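Local coordinates for protein beta-glucanase (PDB 4LE4) that probably hydrolyses beta-glucans, including cellulose-type chains, as a fungal glycoside hydrolase of family 131, at residues A[99-105]-A[157-163]; A[205-209]-A[224-229]. All blocks are in the same frame, centred on the assembly; numbering follows the deposited sequence.

Interaction 1 of 2, residues A[99-105]-A[157-163]; sequences FSLMRKD and WAADVWH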
loop_
_atom_site.group_PDB
_atom_site.type_symbol
_atom_site.label_atom_id
_atom_site.label_comp_id
_atom_site.label_asym_id
_atom_site.label_seq_id
_atom_site.Cartn_x
_atom_site.Cartn_y
_atom_site.Cartn_z
ATOM N N PHE A 99 -5.240 0.780 -4.351
ATOM C CA PHE A 99 -5.110 -0.011 -3.120
ATOM C C PHE A 99 -6.091 0.479 -2.082
ATOM O O PHE A 99 -6.500 1.633 -2.106
ATOM C CB PHE A 99 -3.687 -0.055 -2.537
ATOM C CG PHE A 99 -3.148 1.291 -2.075
ATOM C CD1 PHE A 99 -2.626 2.175 -2.998
ATOM C CD2 PHE A 99 -3.172 1.660 -0.710
ATOM C CE1 PHE A 99 -2.130 3.421 -2.606
ATOM C CE2 PHE A 99 -2.661 2.937 -0.301
ATOM C CZ PHE A 99 -2.145 3.802 -1.259
ATOM N N SER A 100 -6.500 -0.419 -1.187
ATOM C CA SER A 100 -7.408 -0.052 -0.118
ATOM C C SER A 100 -6.642 -0.471 1.151
ATOM O O SER A 100 -5.962 -1.481 1.166
ATOM C CB SER A 100 -8.751 -0.779 -0.261
ATOM O OG SER A 100 -9.409 -0.402 -1.482
ATOM N N LEU A 101 -6.743 0.349 2.188
ATOM C CA LEU A 101 -6.027 0.150 3.442
ATOM C C LEU A 101 -6.918 0.387 4.658
ATOM O O LEU A 101 -7.741 1.286 4.644
ATOM C CB LEU A 101 -4.875 1.164 3.472
ATOM C CG LEU A 101 -3.985 1.223 4.711
ATOM C CD1 LEU A 101 -3.118 -0.027 4.792
ATOM C CD2 LEU A 101 -3.098 2.506 4.590
ATOM N N MET A 102 -6.687 -0.361 5.740
ATOM C CA MET A 102 -7.495 -0.170 6.964
ATOM C C MET A 102 -6.658 -0.600 8.163
ATOM O O MET A 102 -5.766 -1.444 8.044
ATOM C CB MET A 102 -8.780 -1.042 6.870
ATOM C CG MET A 102 -9.724 -1.079 8.096
ATOM S SD MET A 102 -9.197 -2.334 9.329
ATOM C CE MET A 102 -9.786 -3.896 8.533
ATOM N N ARG A 103 -6.876 0.041 9.308
ATOM C CA ARG A 103 -6.194 -0.402 10.519
ATOM C C ARG A 103 -7.341 -0.644 11.531
ATOM O O ARG A 103 -8.442 -0.109 11.390
ATOM C CB ARG A 103 -5.302 0.692 11.112
ATOM C CG ARG A 103 -6.122 1.780 11.787
ATOM C CD ARG A 103 -5.206 2.817 12.487
ATOM N NE ARG A 103 -6.001 3.847 13.155
ATOM C CZ ARG A 103 -6.561 3.716 14.361
ATOM N NH1 ARG A 103 -6.430 2.592 15.063
ATOM N NH2 ARG A 103 -7.254 4.727 14.867
ATOM N N LYS A 104 -7.056 -1.449 12.545
ATOM C CA LYS A 104 -8.010 -1.707 13.627
ATOM C C LYS A 104 -7.399 -1.087 14.909
ATOM O O LYS A 104 -6.296 -0.541 14.883
ATOM C CB LYS A 104 -8.164 -3.227 13.826
ATOM C CG LYS A 104 -8.821 -3.944 12.654
ATOM C CD LYS A 104 -8.949 -5.474 12.936
ATOM C CE LYS A 104 -9.588 -6.241 11.778
ATOM N NZ LYS A 104 -11.023 -5.874 11.555
ATOM N N ASP A 105 -8.107 -1.178 16.032
ATOM C CA ASP A 105 -7.533 -0.676 17.268
ATOM C C ASP A 105 -6.618 -1.759 17.885
ATOM O O ASP A 105 -5.742 -1.449 18.682
ATOM C CB ASP A 105 -8.642 -0.276 18.251
ATOM C CG ASP A 105 -9.161 1.121 17.989
ATOM O OD1 ASP A 105 -8.361 1.986 17.541
ATOM O OD2 ASP A 105 -10.359 1.364 18.252
ATOM N N TRP A 157 -6.953 9.137 10.882
ATOM C CA TRP A 157 -7.006 7.715 10.550
ATOM C C TRP A 157 -7.766 6.931 11.635
ATOM O O TRP A 157 -7.202 6.545 12.650
ATOM C CB TRP A 157 -5.597 7.169 10.390
ATOM C CG TRP A 157 -5.547 5.788 9.736
ATOM C CD1 TRP A 157 -6.615 5.077 9.225
ATOM C CD2 TRP A 157 -4.384 4.999 9.499
ATOM N NE1 TRP A 157 -6.173 3.904 8.689
ATOM C CE2 TRP A 157 -4.810 3.822 8.842
ATOM C CE3 TRP A 157 -3.010 5.163 9.777
ATOM C CZ2 TRP A 157 -3.919 2.818 8.460
ATOM C CZ3 TRP A 157 -2.127 4.177 9.401
ATOM C CH2 TRP A 157 -2.588 3.000 8.739
ATOM N N ALA A 158 -9.049 6.716 11.404
ATOM C CA ALA A 158 -9.896 6.009 12.362
ATOM C C ALA A 158 -9.865 4.481 12.180
ATOM O O ALA A 158 -9.639 3.967 11.086
ATOM C CB ALA A 158 -11.340 6.514 12.229
ATOM N N ALA A 159 -10.102 3.767 13.271
ATOM C CA ALA A 159 -10.139 2.313 13.236
ATOM C C ALA A 159 -11.304 1.798 12.396
ATOM O O ALA A 159 -12.370 2.417 12.365
ATOM C CB ALA A 159 -10.263 1.769 14.657
ATOM N N ASP A 160 -11.081 0.661 11.736
ATOM C CA ASP A 160 -12.083 -0.036 10.925
ATOM C C ASP A 160 -12.585 0.691 9.694
ATOM O O ASP A 160 -13.569 0.255 9.070
ATOM C CB ASP A 160 -13.294 -0.412 11.798
ATOM C CG ASP A 160 -12.881 -1.052 13.107
ATOM O OD1 ASP A 160 -12.021 -1.938 13.065
ATOM O OD2 ASP A 160 -13.400 -0.679 14.183
ATOM N N VAL A 161 -11.959 1.813 9.353
ATOM C CA VAL A 161 -12.369 2.553 8.165
ATOM C C VAL A 161 -11.511 2.138 7.001
ATOM O O VAL A 161 -10.296 2.137 7.113
ATOM C CB VAL A 161 -12.200 4.103 8.364
ATOM C CG1 VAL A 161 -12.451 4.845 7.035
ATOM C CG2 VAL A 161 -13.178 4.590 9.430
ATOM N N TRP A 162 -12.135 1.782 5.884
ATOM C CA TRP A 162 -11.372 1.415 4.708
ATOM C C TRP A 162 -11.102 2.639 3.855
ATOM O O TRP A 162 -12.017 3.371 3.539
ATOM C CB TRP A 162 -12.142 0.385 3.874
ATOM C CG TRP A 162 -11.948 -0.985 4.390
ATOM C CD1 TRP A 162 -12.779 -1.679 5.259
ATOM C CD2 TRP A 162 -10.807 -1.813 4.174
ATOM N NE1 TRP A 162 -12.205 -2.880 5.584
ATOM C CE2 TRP A 162 -11.000 -2.997 4.935
ATOM C CE3 TRP A 162 -9.626 -1.672 3.411
ATOM C CZ2 TRP A 162 -10.071 -4.036 4.952
ATOM C CZ3 TRP A 162 -8.679 -2.717 3.432
ATOM C CH2 TRP A 162 -8.918 -3.890 4.201
ATOM N N HIS A 163 -9.828 2.876 3.543
ATOM C CA HIS A 163 -9.425 3.984 2.696
ATOM C C HIS A 163 -9.036 3.431 1.356
ATOM O O HIS A 163 -8.078 2.665 1.247
ATOM C CB HIS A 163 -8.216 4.713 3.299
ATOM C CG HIS A 163 -8.569 5.535 4.494
ATOM N ND1 HIS A 163 -8.914 6.866 4.400
ATOM C CD2 HIS A 163 -8.689 5.201 5.800
ATOM C CE1 HIS A 163 -9.234 7.320 5.602
ATOM N NE2 HIS A 163 -9.108 6.328 6.470
HETATM O O HOH W 1 -8.636 2.329 9.080
HETATM O O HOH W 2 -12.428 -3.700 11.155
HETATM O O HOH W 3 -12.343 -4.518 14.364
HETATM O O HOH W 4 -10.951 -1.854 15.628
#
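Leu-101 and His-163 form an antiparallel hydrogen-bonded pair, Leu-101 N to His-163 O and His-163 N to Leu-101 O both at 2.8 Å. Before it reaches His-163 the chain makes a type II turn from Ala-158 to Val-161, and Asp-160 N bonds to Arg-103 O at 2.8 Å. Between this bond and the Leu-101 pair, water 1 accepts from Arg-103 N and, weakly, from Trp-157 NE1. Met-102, slender and flexible, lays its CB over the centre of the Trp-162 six-membered ring (3.4 Å to the centroid) and bends at chi2 and chi3, bringing CE to 3.6 Å from Trp-162 CZ2. On the other side of the chain Arg-103 runs extended across the Trp-157 indole, its CD 3.8 Å from the five-membered-ring centroid. The guanidinium stands nearly upright to that ring, planes 84° apart, and grips Trp-157 O side-on, NH2 (2.9 Å) in the carbonyl plane and NE (3.0 Å) from above it. NH1 also makes a salt bridge to Asp-105 OD1. Lys-104 NZ and Asp-160 OD1 meet through water 2. Arg-103 thus rests its CD on the indole and fixes the carbonyl leading into the turn, and Asp-105 would tend to stabilise its charge.

Interaction 2 of 2, residues A[205-209]-A[224-229]; sequences WHVGV and FYWSGV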
loop_
_atom_site.group_PDB
_atom_site.type_symbol
_atom_site.label_atom_id
_atom_site.label_comp_id
_atom_site.label_asym_id
_atom_site.label_seq_id
_atom_site.Cartn_x
_atom_site.Cartn_y
_atom_site.Cartn_z
ATOM N N TRP A 205 7.508 -0.505 -6.619
ATOM C CA TRP A 205 6.392 0.017 -5.851
ATOM C C TRP A 205 6.277 -0.978 -4.700
ATOM O O TRP A 205 6.059 -2.178 -4.915
ATOM C CB TRP A 205 5.098 0.031 -6.645
ATOM C CG TRP A 205 3.983 0.644 -5.858
ATOM C CD1 TRP A 205 4.055 1.732 -5.022
ATOM C CD2 TRP A 205 2.618 0.224 -5.845
ATOM N NE1 TRP A 205 2.813 2.018 -4.493
ATOM C CE2 TRP A 205 1.915 1.103 -4.979
ATOM C CE3 TRP A 205 1.912 -0.809 -6.482
ATOM C CZ2 TRP A 205 0.557 0.977 -4.732
ATOM C CZ3 TRP A 205 0.546 -0.922 -6.236
ATOM C CH2 TRP A 205 -0.110 -0.038 -5.372
ATOM N N HIS A 206 6.380 -0.464 -3.485
ATOM C CA HIS A 206 6.370 -1.298 -2.293
ATOM C C HIS A 206 5.008 -1.323 -1.637
ATOM O O HIS A 206 4.617 -0.389 -0.957
ATOM C CB HIS A 206 7.426 -0.795 -1.303
ATOM C CG HIS A 206 8.827 -0.910 -1.812
ATOM N ND1 HIS A 206 9.795 -1.640 -1.159
ATOM C CD2 HIS A 206 9.422 -0.398 -2.918
ATOM C CE1 HIS A 206 10.927 -1.579 -1.844
ATOM N NE2 HIS A 206 10.725 -0.832 -2.916
ATOM N N VAL A 207 4.282 -2.402 -1.885
ATOM C CA VAL A 207 2.949 -2.613 -1.332
ATOM C C VAL A 207 3.196 -3.204 0.025
ATOM O O VAL A 207 3.518 -4.395 0.177
ATOM C CB VAL A 207 2.142 -3.600 -2.186
ATOM C CG1 VAL A 207 0.752 -3.878 -1.540
ATOM C CG2 VAL A 207 1.998 -3.021 -3.578
ATOM N N GLY A 208 3.028 -2.363 1.028
ATOM C CA GLY A 208 3.309 -2.810 2.368
ATOM C C GLY A 208 3.674 -1.618 3.209
ATOM O O GLY A 208 3.329 -0.488 2.861
ATOM N N VAL A 209 4.413 -1.867 4.286
ATOM C CA VAL A 209 4.738 -0.847 5.269
ATOM C C VAL A 209 6.164 -0.871 5.773
ATOM O O VAL A 209 6.749 -1.917 6.012
ATOM C CB VAL A 209 3.835 -1.010 6.544
ATOM C CG1 VAL A 209 4.034 0.225 7.500
ATOM C CG2 VAL A 209 2.371 -1.181 6.166
ATOM N N PHE A 224 -1.813 -4.216 9.423
ATOM C CA PHE A 224 -2.361 -3.336 8.382
ATOM C C PHE A 224 -3.152 -4.233 7.434
ATOM O O PHE A 224 -2.667 -5.270 7.035
ATOM C CB PHE A 224 -1.218 -2.655 7.630
ATOM C CG PHE A 224 -0.270 -1.889 8.530
ATOM C CD1 PHE A 224 0.695 -2.554 9.269
ATOM C CD2 PHE A 224 -0.366 -0.502 8.637
ATOM C CE1 PHE A 224 1.571 -1.853 10.118
ATOM C CE2 PHE A 224 0.498 0.214 9.478
ATOM C CZ PHE A 224 1.458 -0.450 10.214
ATOM N N TYR A 225 -4.350 -3.815 7.063
ATOM C CA TYR A 225 -5.234 -4.617 6.215
ATOM C C TYR A 225 -5.289 -4.012 4.839
ATOM O O TYR A 225 -5.432 -2.809 4.706
ATOM C CB TYR A 225 -6.615 -4.656 6.847
ATOM C CG TYR A 225 -6.525 -5.314 8.201
ATOM C CD1 TYR A 225 -6.715 -6.686 8.336
ATOM C CD2 TYR A 225 -6.159 -4.578 9.335
ATOM C CE1 TYR A 225 -6.542 -7.329 9.574
ATOM C CE2 TYR A 225 -5.983 -5.197 10.572
ATOM C CZ TYR A 225 -6.178 -6.584 10.690
ATOM O OH TYR A 225 -6.041 -7.232 11.908
ATOM N N TRP A 226 -5.169 -4.856 3.826
ATOM C CA TRP A 226 -5.112 -4.377 2.437
ATOM C C TRP A 226 -6.009 -5.177 1.514
ATOM O O TRP A 226 -6.143 -6.390 1.700
ATOM C CB TRP A 226 -3.700 -4.594 1.877
ATOM C CG TRP A 226 -2.599 -3.886 2.574
ATOM C CD1 TRP A 226 -2.097 -4.146 3.839
ATOM C CD2 TRP A 226 -1.854 -2.799 2.058
ATOM N NE1 TRP A 226 -1.087 -3.270 4.126
ATOM C CE2 TRP A 226 -0.908 -2.431 3.053
ATOM C CE3 TRP A 226 -1.887 -2.087 0.850
ATOM C CZ2 TRP A 226 0.005 -1.380 2.874
ATOM C CZ3 TRP A 226 -0.973 -1.031 0.677
ATOM C CH2 TRP A 226 -0.047 -0.696 1.683
ATOM N N SER A 227 -6.581 -4.518 0.502
ATOM C CA SER A 227 -7.350 -5.243 -0.518
ATOM C C SER A 227 -7.412 -4.361 -1.761
ATOM O O SER A 227 -6.970 -3.213 -1.726
ATOM C CB SER A 227 -8.765 -5.611 -0.037
ATOM O OG SER A 227 -9.576 -4.500 0.255
ATOM N N GLY A 228 -7.897 -4.921 -2.867
ATOM C CA GLY A 228 -8.040 -4.123 -4.066
ATOM C C GLY A 228 -6.777 -3.489 -4.610
ATOM O O GLY A 228 -6.832 -2.403 -5.148
ATOM N N VAL A 229 -5.660 -4.171 -4.503
ATOM C CA VAL A 229 -4.407 -3.642 -5.024
ATOM C C VAL A 229 -4.262 -4.042 -6.503
ATOM O O VAL A 229 -4.233 -5.217 -6.803
ATOM C CB VAL A 229 -3.222 -4.244 -4.269
ATOM C CG1 VAL A 229 -1.895 -3.669 -4.837
ATOM C CG2 VAL A 229 -3.360 -3.942 -2.731
#
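The packed interior between the two beta-sheets of a concanavalin-clan sandwich is where strand 205-207 and the corner that follows it, to Val-209, face strand 224-229. No hydrogen bond joins these segments; their strand axes approach to 11.4 Å at 140°, and side chains fill the interval. Val-209 sets CG2 over the centre of the Phe-224 ring, 3.7 Å from the centroid and 13° off its normal, a CH-pi contact. Its other methyl, CG1, anti to the backbone N (chi1 -171°), reaches the far end of the same ring, 3.8 Å from Phe-224 CZ, as a branched side chain can.

Alternate residues of a strand point to the same side, so Phe-224, Trp-226 and Val-229 all face inward, with a shift in the alternation at Gly-228, whose positive phi suits glycine. Trp-226, the broad middle element, brings CZ2 to 3.4 Å from Gly-208 O, and its CE3 lies 4.0 Å from Val-207 CG1. At Gly-208 the chain turns a corner between strands 205-207 and 209-211; its backbone angles would press a beta carbon against the preceding carbonyl, which suits a residue without one. Farther along, Val-207 CG2 and Val-229 CG1 meet tip to tip at 4.1 Å, and the latter methyl also lies 3.9 Å from Trp-205 CZ3. The buried indole nitrogen of Trp-205 is satisfied by the carbonyl of Ala-118 on strand 115-120.

In the fold
The two contacts have centres about 12 Å apart and share one antiparallel sheet. Backbone bonds tie them directly: Ser-100 N to Ser-227 O and Met-102 O to Tyr-225 N are probable hydrogen bonds, both 2.9 Å. Along the chain they come in series, interaction 1 closing before interaction 2 opens. Interaction 1 works within that sheet, at the end of strand 94-102 and the loop leading into strand 163-170, about 12 Å from the chain's centre. Interaction 2, only about 3 Å from it, spans the sandwich to the second sheet. Strand 94-102 thus pairs with 163-170 on one side and 222-233 on the other, and 222-233 in turn packs across the sandwich.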